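Local coordinates for ADP-ribosylation factor-binding protein GGA2 (Saccharomyces cerevisiae, PDB 3MNM) that may help regulate membrane traffic through the trans-Golgi network and binds ARF1 and ARF2, this being its GAE domain, at residues 17-22 with 103-108. Numbering follows the deposited sequence.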
loop_
_atom_site.group_PDB
_atom_site.type_symbol
_atom_site.label_atom_id
_atom_site.label_comp_id
_atom_site.label_asym_id
_atom_site.label_seq_id
_atom_site.Cartn_x
_atom_site.Cartn_y
_atom_site.Cartn_z
ATOM N N PRO A 17 1.130 12.559 8.710
ATOM C CA PRO A 17 0.422 12.953 9.936
ATOM C C PRO A 17 -0.851 12.133 10.137
ATOM O O PRO A 17 -1.291 11.959 11.274
ATOM C CB PRO A 17 0.057 14.415 9.678
ATOM C CG PRO A 17 1.083 14.892 8.662
ATOM C CD PRO A 17 1.346 13.695 7.797
ATOM N N ASN A 18 -1.433 11.631 9.051
ATOM C CA ASN A 18 -2.734 10.948 9.147
ATOM C C ASN A 18 -2.706 9.451 8.869
ATOM O O ASN A 18 -3.618 8.737 9.282
ATOM C CB ASN A 18 -3.730 11.553 8.163
ATOM C CG ASN A 18 -3.862 13.044 8.304
ATOM O OD1 ASN A 18 -4.050 13.558 9.403
ATOM N ND2 ASN A 18 -3.789 13.753 7.177
ATOM N N LEU A 19 -1.696 8.975 8.139
ATOM C CA LEU A 19 -1.796 7.662 7.513
ATOM C C LEU A 19 -0.469 6.926 7.487
ATOM O O LEU A 19 0.555 7.473 7.060
ATOM C CB LEU A 19 -2.322 7.797 6.070
ATOM C CG LEU A 19 -2.537 6.494 5.284
ATOM C CD1 LEU A 19 -3.704 5.684 5.879
ATOM C CD2 LEU A 19 -2.784 6.754 3.793
ATOM N N LYS A 20 -0.508 5.681 7.929
ATOM C CA LYS A 20 0.649 4.801 7.862
ATOM C C LYS A 20 0.398 3.713 6.819
ATOM O O LYS A 20 -0.636 3.056 6.844
ATOM C CB LYS A 20 0.918 4.189 9.237
ATOM C CG LYS A 20 2.025 3.144 9.272
ATOM C CD LYS A 20 2.045 2.469 10.647
ATOM C CE LYS A 20 3.432 2.359 11.239
ATOM N NZ LYS A 20 3.366 1.763 12.621
ATOM N N ILE A 21 1.335 3.544 5.885
ATOM C CA ILE A 21 1.215 2.514 4.859
ATOM C C ILE A 21 2.347 1.523 5.017
ATOM O O ILE A 21 3.511 1.925 5.084
ATOM C CB ILE A 21 1.284 3.092 3.419
ATOM C CG1 ILE A 21 0.281 4.243 3.228
ATOM C CG2 ILE A 21 1.114 1.951 2.376
ATOM C CD1 ILE A 21 0.379 4.946 1.854
ATOM N N GLU A 22 2.008 0.239 5.090
ATOM C CA GLU A 22 3.003 -0.833 5.161
ATOM C C GLU A 22 2.747 -1.918 4.115
ATOM O O GLU A 22 1.604 -2.164 3.736
ATOM C CB GLU A 22 3.002 -1.474 6.555
ATOM C CG GLU A 22 3.323 -0.521 7.686
ATOM C CD GLU A 22 3.019 -1.125 9.044
ATOM O OE1 GLU A 22 1.857 -1.532 9.265
ATOM O OE2 GLU A 22 3.939 -1.198 9.893
ATOM N N VAL A 103 -1.857 7.801 -2.876
ATOM C CA VAL A 103 -3.079 7.623 -2.106
ATOM C C VAL A 103 -3.812 8.961 -1.991
ATOM O O VAL A 103 -3.202 10.013 -1.792
ATOM C CB VAL A 103 -2.799 6.984 -0.711
ATOM C CG1 VAL A 103 -2.091 7.967 0.219
ATOM C CG2 VAL A 103 -4.104 6.464 -0.076
ATOM N N ASN A 104 -5.128 8.913 -2.165
ATOM C CA ASN A 104 -5.981 10.084 -1.980
ATOM C C ASN A 104 -7.039 9.676 -0.978
ATOM O O ASN A 104 -7.539 8.558 -1.045
ATOM C CB ASN A 104 -6.676 10.466 -3.295
ATOM C CG ASN A 104 -5.730 11.080 -4.291
ATOM O OD1 ASN A 104 -5.021 10.366 -4.993
ATOM N ND2 ASN A 104 -5.692 12.414 -4.344
ATOM N N TYR A 105 -7.354 10.558 -0.041
ATOM C CA TYR A 105 -8.364 10.243 0.961
ATOM C C TYR A 105 -8.889 11.522 1.588
ATOM O O TYR A 105 -8.343 12.610 1.372
ATOM C CB TYR A 105 -7.790 9.307 2.038
ATOM C CG TYR A 105 -6.601 9.871 2.786
ATOM C CD1 TYR A 105 -5.304 9.666 2.317
ATOM C CD2 TYR A 105 -6.769 10.599 3.962
ATOM C CE1 TYR A 105 -4.207 10.180 2.991
ATOM C CE2 TYR A 105 -5.670 11.112 4.650
ATOM C CZ TYR A 105 -4.396 10.896 4.158
ATOM O OH TYR A 105 -3.305 11.415 4.827
ATOM N N SER A 106 -9.961 11.395 2.365
ATOM C CA SER A 106 -10.538 12.525 3.088
ATOM C C SER A 106 -10.317 12.352 4.589
ATOM O O SER A 106 -10.457 11.242 5.109
ATOM C CB SER A 106 -12.050 12.595 2.818
ATOM O OG SER A 106 -12.352 12.447 1.442
ATOM N N VAL A 107 -9.999 13.440 5.285
ATOM C CA VAL A 107 -9.888 13.418 6.745
ATOM C C VAL A 107 -10.132 14.838 7.269
ATOM O O VAL A 107 -9.705 15.813 6.654
ATOM C CB VAL A 107 -8.517 12.866 7.227
ATOM C CG1 VAL A 107 -7.380 13.797 6.812
ATOM C CG2 VAL A 107 -8.512 12.661 8.739
ATOM N N ASN A 108 -10.856 14.958 8.381
ATOM C CA ASN A 108 -11.198 16.286 8.917
ATOM C C ASN A 108 -11.905 17.212 7.910
ATOM O O ASN A 108 -11.687 18.424 7.910
ATOM C CB ASN A 108 -9.940 16.987 9.445
ATOM C CG ASN A 108 -9.214 16.180 10.505
ATOM O OD1 ASN A 108 -9.811 15.749 11.490
ATOM N ND2 ASN A 108 -7.911 15.992 10.317
#
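Leu19 and Tyr105 run alongside each other, pointing opposite ways, between the two sheets of the GAE domain's immunoglobulin-like β-sandwich. Methyl CD2 of Leu19 lies 3.8 Å from CE1 of the Tyr105 ring, approaching it obliquely, and also meets Val103 tip to tip, 3.8 Å from its CG1. Ile21 CD1 adds a looser apolar touch to that same methyl of Val103. The axes of strands 19-22 and 103-107 come no closer than 10.8 Å, with 146° between their N-to-C directions, and between these two segments the contact is made by side chains. With CG wedged between its backbone N and carbonyl carbon (chi1 60°), Tyr105 sends its phenol across this gap towards Asn18. There the amide plane stands almost perpendicular to the ring, at 87°, and Asn18 ND2 gives the phenolic OH a weak hydrogen bond of 3.4 Å while lying 3.6 Å from Val107 CG1. The stronger partner of that hydroxyl is Glu114, on neighbouring strand 110-117. A phenylalanine in place of Tyr105 would probably keep the contact with Leu19 but leave Asn18 ND2 and Glu114 without their shared mate. The chemistry is thus graded: greasy contacts join the sheets in the interior, and near the loop leading into strand 19-22 the hydroxyl is held by Glu114 of its own sheet and more weakly by Asn18 from the facing side.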